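Local coordinates for insecticidal Delta-Endotoxin Cry8Ea1 (Bacillus Thuringiensis, PDB 3EB7), which is toxic to the soil-dwelling larvae of Holotrichia parallela, probably by binding gut-cell receptors and forming pores as other three-domain Cry toxins do, at residues S2-V7 and S395-P400; Y178-V183 and S538-N543; S307-P310 and S314-T317. One frame throughout, in Å; residues are numbered along the deposited sequence.

Contact 1: S2-V7 and S395-P400; sequences SERDAV and SEVELP
Arg4 and Val397 are the residues whose CA atoms come nearest, 6.0 Å, where the first turns of helix 2-20 face a short, weakly bonded helical turn at 395-398. At its end Leu399 N bonds back to Ser395 O at 2.7 Å, after which the chain leaves the helix into Pro400. The two backbones meet through a water: it donates to Arg4 O at 2.7 Å and to Val397 O at 2.6 Å, so two carbonyls that could not bond each other share one bridge. Side chains close the gap on both flanks of this water. On one, Arg4 bends at chi2 and chi3 and lays its guanidinium against the isopropyl group of Val397; CG1 sits 3.6 Å above the guanidinium plane, offset toward its rim, while CG2 lies 3.7 Å from Arg4 NH2. In the three-domain Cry fold this is a junction between the N-terminal helical bundle and the second domain, built of antiparallel sheets, and the turn 395-398 directly follows the edge strand 389-394. On the other flank Val7 points its CB toward the turn. Its CG1, anti to the backbone N (chi1 164°), lies 3.4 Å from Glu398 O and 3.9 Å from Pro400 CD, the valine and the proline ring crossing at about a right angle. Helix 198-220 backs this apolar corner, with Leu213 touching both Val7 and Leu399. The carboxylate of Glu398 turns to other partners: its OE2 accepts from Asp245 N and forms a salt bridge with Arg209 of the same helix.

Contact 2: Y178-V183 and S538-N543; sequences YSDHCV and SLKYEN
Asp180 OD1 is gripped by two donors, the backbone N of Tyr541 and the hydroxyl of Tyr470. The Tyr541 N bond is 2.9 Å long and nearly straight, 171° at the hydrogen, and uses the syn lone pair of OD1. It ties helix 161-191 of the N-terminal helical bundle to the loop 538-543 of the C-terminal beta domain, an interface between two domains of the three-domain Cry toxin. Asp180 OD2 accepts a hydrogen bond from a water at 2.7 Å, and that water accepts from Glu542 N, so the carboxylate spans two successive N-H groups at the start of the 3-10 turn 541-543. Lys540 crosses the carboxylate at about a right angle, its CG 3.5 Å from Asp180 OD2. Bends at chi2 and chi4 carry its ammonium group past the acid: NZ stands 5.3 Å from Asp180 OD1, where its charge may still favour the carboxylate. Instead of a direct ion pair, NZ donates to a second water, which gives a long bond to Asp180 O. Tyr541, with CG anti to its own N (chi1 -176°), directs its ring toward Pro223. Beside that ring, Ser179 OG is bonded to Ile175 O one helical turn back and lies 3.9 Å from Tyr541 CD1.

Contact 3: S307-P310 and S314-T317; sequences SSQP and SIQT
Ser308 and Gln316 form an antiparallel hydrogen-bonded pair in the beta hairpin of strands 296-310 and 316-321, at one edge of a four-stranded sheet in the second domain. Two backbone bonds join them: Gln316 N donates to Ser308 O at 2.8 Å, and Ser308 N to Gln316 O at 3.0 Å. Both carbonyls meet their donors almost head-on, with C=O...N angles of 169° and 164°. The same oxygens receive CA-H...O contacts, Ser308 O from Ile315 CA and Gln316 O from Ser307 CA, the latter at 3.2 Å. Water adds a donor to Gln316 O and also bonds Ser308 OG, which has a second partner in Asp278 OD2 of the next strand. On that face Tyr418 of strand 414-422 packs against Ser308 and Gln316. Apolar contacts centre on Ile315. Its CG1 runs obliquely against the aliphatic part of Gln309, 3.7 Å from CG, and its CG2 reaches Ser307 CB at 3.6 Å. Nearer the turn, Pro310 CD rests 3.3 Å from Ser314 O. A side-chain hydrogen bond closes the far end, across the non-hydrogen-bonded pair Ser307 and Thr317. Both hydroxyls stand anti to their own carbonyl carbons (chi1 -63° in each), a matching choice that turns them to the same gap and leaves Ser307 OG 2.6 Å from Thr317 OG1.

Overall arrangement
Contacts 1 and 2 each tie the N-terminal helical bundle to another domain: contact 1 through helix 2-20 to the turn after strand 389-394 of the second domain, contact 2 through helix 161-191 to the C-terminal beta domain. Their centres are about 27 Å apart; the chain order is 2-7, 178-183, 395-400, 538-543, so the two closures cross. Helix 198-220 touches residues of both. Contact 3 is a local hairpin within the second domain, on a different sheet from strand 389-394; both its segments fall between 178-183 and 395-400, and its centre lies about 30 Å and 34 Å from those of contacts 1 and 2. Contacts 1 and 2 together dock the bundle on both beta domains.

Contact 1: S2-V7 and S395-P400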
ATOM      1  N   SER A   2      10.705  -3.240  17.836  1.00 35.25           N
ATOM      2  CA  SER A   2       9.274  -3.314  17.687  1.00 35.04           C
ATOM      3  C   SER A   2       8.762  -2.883  16.310  1.00 34.24           C
ATOM      4  O   SER A   2       7.819  -3.488  15.798  1.00 33.74           O
ATOM      5  CB  SER A   2       8.609  -2.543  18.830  1.00 35.22           C
ATOM      6  OG  SER A   2       8.679  -3.347  20.016  1.00 36.32           O
ATOM      7  N   GLU A   3       9.427  -1.892  15.706  1.00 33.73           N
ATOM      8  CA  GLU A   3       9.066  -1.384  14.372  1.00 32.93           C
ATOM      9  C   GLU A   3       9.091  -2.483  13.314  1.00 31.65           C
ATOM     10  O   GLU A   3       8.073  -2.699  12.663  1.00 30.62           O
ATOM     11  CB  GLU A   3       9.970  -0.220  13.970  1.00 32.48           C
ATOM     12  CG  GLU A   3       9.655   1.099  14.699  1.00 33.40           C
ATOM     13  CD  GLU A   3      10.664   2.213  14.346  1.00 35.04           C
ATOM     14  OE1 GLU A   3      11.252   2.192  13.228  1.00 39.28           O
ATOM     15  OE2 GLU A   3      10.881   3.112  15.188  1.00 36.56           O
ATOM     16  N   ARG A   4      10.226  -3.183  13.190  1.00 30.48           N
ATOM     17  CA  ARG A   4      10.402  -4.331  12.265  1.00 31.33           C
ATOM     18  C   ARG A   4       9.353  -5.386  12.452  1.00 30.04           C
ATOM     19  O   ARG A   4       8.779  -5.870  11.488  1.00 30.07           O
ATOM     20  CB  ARG A   4      11.776  -5.038  12.440  1.00 31.75           C
ATOM     21  CG  ARG A   4      12.966  -4.107  12.511  1.00 36.18           C
ATOM     22  CD  ARG A   4      14.053  -4.630  13.447  1.00 39.31           C
ATOM     23  NE  ARG A   4      14.788  -5.717  12.845  1.00 43.38           N
ATOM     24  CZ  ARG A   4      16.042  -5.626  12.391  1.00 47.25           C
ATOM     25  NH1 ARG A   4      16.717  -4.484  12.487  1.00 47.00           N
ATOM     26  NH2 ARG A   4      16.624  -6.691  11.836  1.00 45.97           N
ATOM     27  N   ASP A   5       9.145  -5.760  13.708  1.00 29.78           N
ATOM     28  CA  ASP A   5       8.099  -6.718  14.128  1.00 29.66           C
ATOM     29  C   ASP A   5       6.682  -6.283  13.730  1.00 27.51           C
ATOM     30  O   ASP A   5       5.926  -7.063  13.151  1.00 27.34           O
ATOM     31  CB  ASP A   5       8.168  -6.861  15.649  1.00 30.96           C
ATOM     32  CG  ASP A   5       7.672  -8.215  16.144  1.00 36.80           C
ATOM     33  OD1 ASP A   5       7.033  -8.971  15.354  1.00 40.52           O
ATOM     34  OD2 ASP A   5       7.929  -8.515  17.356  1.00 42.74           O
ATOM     35  N   ALA A   6       6.331  -5.035  14.052  1.00 25.86           N
ATOM     36  CA  ALA A   6       4.997  -4.461  13.748  1.00 24.18           C
ATOM     37  C   ALA A   6       4.715  -4.423  12.252  1.00 22.92           C
ATOM     38  O   ALA A   6       3.629  -4.754  11.811  1.00 22.92           O
ATOM     39  CB  ALA A   6       4.854  -3.096  14.352  1.00 22.96           C
ATOM     40  N   VAL A   7       5.725  -4.056  11.486  1.00 22.85           N
ATOM     41  CA  VAL A   7       5.628  -3.917  10.043  1.00 22.92           C
ATOM     42  C   VAL A   7       5.549  -5.302   9.422  1.00 22.84           C
ATOM     43  O   VAL A   7       4.831  -5.535   8.462  1.00 21.63           O
ATOM     44  CB  VAL A   7       6.824  -3.094   9.518  1.00 22.98           C
ATOM     45  CG1 VAL A   7       6.996  -3.245   8.013  1.00 24.45           C
ATOM     46  CG2 VAL A   7       6.583  -1.630   9.865  1.00 23.38           C
ATOM     47  N   SER A 395      16.785  -4.510   2.773  1.00 23.25           N
ATOM     48  CA  SER A 395      15.461  -3.961   2.504  1.00 22.51           C
ATOM     49  C   SER A 395      14.332  -4.736   3.206  1.00 22.21           C
ATOM     50  O   SER A 395      13.252  -4.179   3.527  1.00 21.41           O
ATOM     51  CB  SER A 395      15.228  -3.869   0.986  1.00 22.36           C
ATOM     52  OG  SER A 395      15.101  -5.146   0.417  1.00 22.07           O
ATOM     53  N   GLU A 396      14.585  -6.014   3.465  1.00 21.79           N
ATOM     54  CA  GLU A 396      13.579  -6.882   4.104  1.00 22.27           C
ATOM     55  C   GLU A 396      13.328  -6.537   5.552  1.00 21.33           C
ATOM     56  O   GLU A 396      12.402  -7.053   6.141  1.00 23.11           O
ATOM     57  CB  GLU A 396      13.954  -8.369   4.011  1.00 22.11           C
ATOM     58  CG  GLU A 396      13.878  -8.909   2.595  1.00 26.36           C
ATOM     59  CD  GLU A 396      14.026 -10.420   2.563  1.00 31.33           C
ATOM     60  OE1 GLU A 396      13.298 -11.062   1.768  1.00 30.66           O
ATOM     61  OE2 GLU A 396      14.864 -10.957   3.344  1.00 33.06           O
ATOM     62  N   VAL A 397      14.153  -5.693   6.135  1.00 20.60           N
ATOM     63  CA  VAL A 397      13.892  -5.159   7.457  1.00 21.19           C
ATOM     64  C   VAL A 397      12.704  -4.144   7.389  1.00 21.33           C
ATOM     65  O   VAL A 397      11.826  -4.124   8.254  1.00 21.47           O
ATOM     66  CB  VAL A 397      15.210  -4.529   8.062  1.00 20.72           C
ATOM     67  CG1 VAL A 397      14.931  -3.731   9.347  1.00 22.41           C
ATOM     68  CG2 VAL A 397      16.240  -5.618   8.326  1.00 21.11           C
ATOM     69  N   GLU A 398      12.692  -3.317   6.348  1.00 21.68           N
ATOM     70  CA  GLU A 398      11.661  -2.282   6.160  1.00 22.08           C
ATOM     71  C   GLU A 398      10.475  -2.819   5.351  1.00 20.91           C
ATOM     72  O   GLU A 398       9.318  -2.553   5.680  1.00 21.28           O
ATOM     73  CB  GLU A 398      12.297  -1.049   5.514  1.00 22.31           C
ATOM     74  CG  GLU A 398      13.581  -0.641   6.233  1.00 23.48           C
ATOM     75  CD  GLU A 398      14.203   0.657   5.736  1.00 25.34           C
ATOM     76  OE1 GLU A 398      15.301   1.038   6.226  1.00 31.63           O
ATOM     77  OE2 GLU A 398      13.601   1.331   4.878  1.00 29.55           O
ATOM     78  N   LEU A 399      10.780  -3.649   4.354  1.00 19.79           N
ATOM     79  CA  LEU A 399       9.803  -4.318   3.480  1.00 18.01           C
ATOM     80  C   LEU A 399       9.864  -5.880   3.509  1.00 18.94           C
ATOM     81  O   LEU A 399      10.236  -6.543   2.484  1.00 17.78           O
ATOM     82  CB  LEU A 399      10.024  -3.792   2.053  1.00 17.51           C
ATOM     83  CG  LEU A 399       9.769  -2.296   1.883  1.00 15.72           C
ATOM     84  CD1 LEU A 399      10.073  -1.866   0.485  1.00 18.32           C
ATOM     85  CD2 LEU A 399       8.321  -1.922   2.253  1.00 11.21           C
ATOM     86  N   PRO A 400       9.471  -6.488   4.662  1.00 18.95           N
ATOM     87  CA  PRO A 400       9.621  -7.944   4.822  1.00 20.32           C
ATOM     88  C   PRO A 400       8.716  -8.741   3.920  1.00 21.35           C
ATOM     89  O   PRO A 400       7.746  -8.205   3.390  1.00 22.13           O
ATOM     90  CB  PRO A 400       9.244  -8.197   6.308  1.00 19.39           C
ATOM     91  CG  PRO A 400       8.313  -7.086   6.650  1.00 19.38           C
ATOM     92  CD  PRO A 400       8.897  -5.869   5.880  1.00 19.68           C
TER
HETATM   93  O   HOH W   1      10.548  -6.078   9.461  1.00 26.55           O

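Contact 2: Y178-V183 and S538-N543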
ATOM      1  N   TYR A 178     -14.046   4.603  10.507  1.00 20.23           N
ATOM      2  CA  TYR A 178     -12.704   4.036  10.683  1.00 18.87           C
ATOM      3  C   TYR A 178     -11.752   4.490   9.574  1.00 18.92           C
ATOM      4  O   TYR A 178     -10.600   4.749   9.838  1.00 18.40           O
ATOM      5  CB  TYR A 178     -12.733   2.489  10.739  1.00 18.22           C
ATOM      6  CG  TYR A 178     -13.495   1.857  11.919  1.00 17.12           C
ATOM      7  CD1 TYR A 178     -13.941   0.537  11.851  1.00 15.87           C
ATOM      8  CD2 TYR A 178     -13.772   2.577  13.074  1.00 14.76           C
ATOM      9  CE1 TYR A 178     -14.641  -0.047  12.898  1.00 16.74           C
ATOM     10  CE2 TYR A 178     -14.476   2.014  14.137  1.00 16.77           C
ATOM     11  CZ  TYR A 178     -14.907   0.701  14.056  1.00 17.87           C
ATOM     12  OH  TYR A 178     -15.583   0.129  15.128  1.00 17.43           O
ATOM     13  N   SER A 179     -12.221   4.583   8.330  1.00 18.89           N
ATOM     14  CA  SER A 179     -11.358   5.073   7.270  1.00 19.56           C
ATOM     15  C   SER A 179     -10.946   6.512   7.569  1.00 19.95           C
ATOM     16  O   SER A 179      -9.765   6.857   7.496  1.00 20.64           O
ATOM     17  CB  SER A 179     -12.031   4.971   5.897  1.00 19.65           C
ATOM     18  OG  SER A 179     -12.404   3.641   5.586  1.00 19.57           O
ATOM     19  N   ASP A 180     -11.914   7.335   7.949  1.00 19.98           N
ATOM     20  CA  ASP A 180     -11.678   8.775   8.170  1.00 20.15           C
ATOM     21  C   ASP A 180     -10.708   9.023   9.314  1.00 19.30           C
ATOM     22  O   ASP A 180      -9.771   9.805   9.173  1.00 19.50           O
ATOM     23  CB  ASP A 180     -13.014   9.497   8.406  1.00 19.66           C
ATOM     24  CG  ASP A 180     -13.794   9.734   7.102  1.00 21.87           C
ATOM     25  OD1 ASP A 180     -13.203   9.623   5.986  1.00 22.52           O
ATOM     26  OD2 ASP A 180     -15.007  10.075   7.188  1.00 25.97           O
ATOM     27  N   HIS A 181     -10.892   8.297  10.415  1.00 18.84           N
ATOM     28  CA  HIS A 181     -10.000   8.405  11.566  1.00 18.69           C
ATOM     29  C   HIS A 181      -8.529   8.066  11.182  1.00 18.98           C
ATOM     30  O   HIS A 181      -7.611   8.820  11.479  1.00 19.80           O
ATOM     31  CB  HIS A 181     -10.534   7.538  12.725  1.00 17.92           C
ATOM     32  CG  HIS A 181      -9.637   7.524  13.928  1.00 16.47           C
ATOM     33  ND1 HIS A 181      -9.782   8.407  14.982  1.00 12.66           N
ATOM     34  CD2 HIS A 181      -8.560   6.759  14.224  1.00 13.40           C
ATOM     35  CE1 HIS A 181      -8.858   8.162  15.888  1.00 14.87           C
ATOM     36  NE2 HIS A 181      -8.100   7.167  15.458  1.00 15.18           N
ATOM     37  N   CYS A 182      -8.332   6.954  10.485  1.00 19.42           N
ATOM     38  CA  CYS A 182      -7.028   6.541   9.947  1.00 20.33           C
ATOM     39  C   CYS A 182      -6.331   7.594   9.075  1.00 20.25           C
ATOM     40  O   CYS A 182      -5.185   7.974   9.334  1.00 21.13           O
ATOM     41  CB  CYS A 182      -7.190   5.273   9.107  1.00 19.66           C
ATOM     42  SG  CYS A 182      -7.518   3.780  10.089  1.00 22.76           S
ATOM     43  N   VAL A 183      -7.010   8.034   8.024  1.00 20.64           N
ATOM     44  CA  VAL A 183      -6.431   9.007   7.097  1.00 20.05           C
ATOM     45  C   VAL A 183      -6.091  10.293   7.856  1.00 19.22           C
ATOM     46  O   VAL A 183      -4.964  10.774   7.786  1.00 18.34           O
ATOM     47  CB  VAL A 183      -7.370   9.245   5.867  1.00 20.84           C
ATOM     48  CG1 VAL A 183      -6.854  10.412   4.977  1.00 18.52           C
ATOM     49  CG2 VAL A 183      -7.528   7.919   5.071  1.00 19.60           C
ATOM     50  N   SER A 538     -10.103  18.171   2.517  1.00 24.20           N
ATOM     51  CA  SER A 538     -11.397  18.030   3.169  1.00 23.94           C
ATOM     52  C   SER A 538     -12.225  16.840   2.658  1.00 23.70           C
ATOM     53  O   SER A 538     -13.266  16.524   3.233  1.00 23.66           O
ATOM     54  CB  SER A 538     -12.194  19.350   3.083  1.00 24.04           C
ATOM     55  OG  SER A 538     -11.399  20.434   3.547  1.00 24.15           O
ATOM     56  N   LEU A 539     -11.780  16.165   1.607  1.00 23.17           N
ATOM     57  CA  LEU A 539     -12.574  15.025   1.109  1.00 24.04           C
ATOM     58  C   LEU A 539     -12.565  13.898   2.125  1.00 23.78           C
ATOM     59  O   LEU A 539     -11.570  13.657   2.759  1.00 24.68           O
ATOM     60  CB  LEU A 539     -12.104  14.528  -0.266  1.00 22.77           C
ATOM     61  CG  LEU A 539     -12.072  15.597  -1.353  1.00 24.30           C
ATOM     62  CD1 LEU A 539     -11.636  15.043  -2.739  1.00 22.77           C
ATOM     63  CD2 LEU A 539     -13.423  16.357  -1.446  1.00 28.28           C
ATOM     64  N   LYS A 540     -13.688  13.225   2.278  1.00 24.40           N
ATOM     65  CA  LYS A 540     -13.826  12.125   3.225  1.00 24.38           C
ATOM     66  C   LYS A 540     -14.259  10.851   2.536  1.00 23.92           C
ATOM     67  O   LYS A 540     -14.582  10.871   1.347  1.00 24.32           O
ATOM     68  CB  LYS A 540     -14.804  12.517   4.317  1.00 24.58           C
ATOM     69  CG  LYS A 540     -14.085  12.989   5.586  1.00 28.68           C
ATOM     70  CD  LYS A 540     -13.783  14.436   5.577  1.00 33.39           C
ATOM     71  CE  LYS A 540     -13.314  14.899   6.961  1.00 36.07           C
ATOM     72  NZ  LYS A 540     -11.887  14.643   7.273  1.00 34.61           N
ATOM     73  N   TYR A 541     -14.273   9.743   3.268  1.00 23.93           N
ATOM     74  CA  TYR A 541     -14.723   8.467   2.717  1.00 23.71           C
ATOM     75  C   TYR A 541     -16.051   8.567   1.933  1.00 24.17           C
ATOM     76  O   TYR A 541     -16.121   8.106   0.807  1.00 22.52           O
ATOM     77  CB  TYR A 541     -14.837   7.379   3.796  1.00 23.75           C
ATOM     78  CG  TYR A 541     -15.202   6.069   3.163  1.00 23.06           C
ATOM     79  CD1 TYR A 541     -14.220   5.267   2.562  1.00 23.78           C
ATOM     80  CD2 TYR A 541     -16.546   5.671   3.060  1.00 25.11           C
ATOM     81  CE1 TYR A 541     -14.561   4.066   1.903  1.00 23.92           C
ATOM     82  CE2 TYR A 541     -16.909   4.480   2.405  1.00 22.24           C
ATOM     83  CZ  TYR A 541     -15.901   3.684   1.837  1.00 24.96           C
ATOM     84  OH  TYR A 541     -16.236   2.499   1.225  1.00 25.00           O
ATOM     85  N   GLU A 542     -17.079   9.175   2.543  1.00 25.42           N
ATOM     86  CA  GLU A 542     -18.427   9.339   1.938  1.00 28.21           C
ATOM     87  C   GLU A 542     -18.491  10.093   0.576  1.00 27.28           C
ATOM     88  O   GLU A 542     -19.461   9.942  -0.169  1.00 26.88           O
ATOM     89  CB  GLU A 542     -19.365  10.026   2.923  1.00 27.78           C
ATOM     90  CG  GLU A 542     -18.914  11.444   3.263  1.00 31.83           C
ATOM     91  CD  GLU A 542     -19.964  12.236   4.063  1.00 33.78           C
ATOM     92  OE1 GLU A 542     -20.117  13.463   3.778  1.00 37.98           O
ATOM     93  OE2 GLU A 542     -20.643  11.625   4.957  1.00 39.66           O
ATOM     94  N   ASN A 543     -17.466  10.895   0.281  1.00 26.64           N
ATOM     95  CA  ASN A 543     -17.340  11.575  -0.993  1.00 26.60           C
ATOM     96  C   ASN A 543     -16.902  10.660  -2.141  1.00 27.08           C
ATOM     97  O   ASN A 543     -16.812  11.104  -3.278  1.00 27.14           O
ATOM     98  CB  ASN A 543     -16.359  12.756  -0.877  1.00 26.34           C
ATOM     99  CG  ASN A 543     -16.783  13.780   0.192  1.00 25.52           C
ATOM    100  OD1 ASN A 543     -17.924  14.260   0.202  1.00 23.69           O
ATOM    101  ND2 ASN A 543     -15.856  14.130   1.068  1.00 19.80           N
TER
HETATM  102  O   HOH W   2     -17.139   9.845   5.513  1.00 29.38           O
HETATM  103  O   HOH W   3      -9.764  12.461   7.267  1.00 35.86           O

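Contact 3: S307-P310 and S314-T317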
ATOM      1  N   SER A 307      15.781   3.779 -16.298  1.00 18.34           N
ATOM      2  CA  SER A 307      14.667   3.718 -17.235  1.00 18.96           C
ATOM      3  C   SER A 307      13.537   2.971 -16.581  1.00 19.23           C
ATOM      4  O   SER A 307      13.754   1.937 -15.908  1.00 19.30           O
ATOM      5  CB  SER A 307      15.061   3.017 -18.546  1.00 19.38           C
ATOM      6  OG  SER A 307      16.077   3.723 -19.249  1.00 21.19           O
ATOM      7  N   SER A 308      12.328   3.501 -16.781  1.00 19.94           N
ATOM      8  CA  SER A 308      11.072   2.840 -16.386  1.00 20.40           C
ATOM      9  C   SER A 308       9.996   2.982 -17.448  1.00 20.83           C
ATOM     10  O   SER A 308      10.093   3.798 -18.399  1.00 20.76           O
ATOM     11  CB  SER A 308      10.542   3.422 -15.073  1.00 20.54           C
ATOM     12  OG  SER A 308      10.478   4.838 -15.140  1.00 23.64           O
ATOM     13  N   GLN A 309       8.918   2.241 -17.219  1.00 21.19           N
ATOM     14  CA  GLN A 309       7.872   2.066 -18.184  1.00 21.23           C
ATOM     15  C   GLN A 309       6.550   1.759 -17.509  1.00 21.36           C
ATOM     16  O   GLN A 309       6.467   0.767 -16.791  1.00 21.39           O
ATOM     17  CB  GLN A 309       8.246   0.867 -19.071  1.00 20.79           C
ATOM     18  CG  GLN A 309       7.529   0.899 -20.351  1.00 22.78           C
ATOM     19  CD  GLN A 309       7.636  -0.389 -21.118  1.00 24.04           C
ATOM     20  OE1 GLN A 309       6.924  -0.585 -22.095  1.00 26.85           O
ATOM     21  NE2 GLN A 309       8.521  -1.256 -20.705  1.00 25.28           N
ATOM     22  N   PRO A 310       5.495   2.563 -17.802  1.00 22.16           N
ATOM     23  CA  PRO A 310       4.085   2.238 -17.492  1.00 22.30           C
ATOM     24  C   PRO A 310       3.659   0.964 -18.242  1.00 22.64           C
ATOM     25  O   PRO A 310       4.254   0.635 -19.291  1.00 23.77           O
ATOM     26  CB  PRO A 310       3.286   3.441 -18.059  1.00 22.17           C
ATOM     27  CG  PRO A 310       4.251   4.503 -18.319  1.00 22.33           C
ATOM     28  CD  PRO A 310       5.611   3.840 -18.535  1.00 22.24           C
ATOM     29  N   SER A 314       5.480   3.946 -23.164  1.00 25.27           N
ATOM     30  CA  SER A 314       6.834   4.315 -23.596  1.00 25.94           C
ATOM     31  C   SER A 314       7.806   4.201 -22.422  1.00 25.34           C
ATOM     32  O   SER A 314       7.421   4.395 -21.279  1.00 24.88           O
ATOM     33  CB  SER A 314       6.840   5.769 -24.064  1.00 25.73           C
ATOM     34  OG  SER A 314       5.995   5.911 -25.171  1.00 29.83           O
ATOM     35  N   ILE A 315       9.073   3.955 -22.723  1.00 25.53           N
ATOM     36  CA  ILE A 315      10.115   3.983 -21.708  1.00 25.74           C
ATOM     37  C   ILE A 315      10.701   5.392 -21.483  1.00 26.14           C
ATOM     38  O   ILE A 315      11.115   6.049 -22.402  1.00 26.47           O
ATOM     39  CB  ILE A 315      11.247   2.979 -22.048  1.00 26.07           C
ATOM     40  CG1 ILE A 315      10.666   1.573 -22.184  1.00 24.25           C
ATOM     41  CG2 ILE A 315      12.360   3.050 -20.988  1.00 25.05           C
ATOM     42  CD1 ILE A 315      11.538   0.612 -22.991  1.00 25.09           C
ATOM     43  N   GLN A 316      10.718   5.862 -20.247  1.00 26.64           N
ATOM     44  CA  GLN A 316      11.324   7.163 -19.957  1.00 28.16           C
ATOM     45  C   GLN A 316      12.647   6.936 -19.222  1.00 25.75           C
ATOM     46  O   GLN A 316      12.788   5.968 -18.470  1.00 24.13           O
ATOM     47  CB  GLN A 316      10.356   8.025 -19.132  1.00 27.84           C
ATOM     48  CG  GLN A 316      11.022   8.846 -17.986  1.00 33.39           C
ATOM     49  CD  GLN A 316      10.033   9.247 -16.859  1.00 34.88           C
ATOM     50  OE1 GLN A 316       9.201  10.174 -17.023  1.00 42.63           O
ATOM     51  NE2 GLN A 316      10.133   8.560 -15.709  1.00 39.99           N
ATOM     52  N   THR A 317      13.605   7.824 -19.462  1.00 24.75           N
ATOM     53  CA  THR A 317      14.904   7.708 -18.887  1.00 24.12           C
ATOM     54  C   THR A 317      15.282   9.002 -18.212  1.00 25.00           C
ATOM     55  O   THR A 317      15.232  10.066 -18.833  1.00 25.73           O
ATOM     56  CB  THR A 317      15.968   7.313 -19.937  1.00 24.28           C
ATOM     57  OG1 THR A 317      15.661   6.027 -20.472  1.00 23.15           O
ATOM     58  CG2 THR A 317      17.335   7.224 -19.322  1.00 22.53           C
TER
HETATM   59  O   HOH W   4      12.829   7.059 -15.537  1.00 40.79           O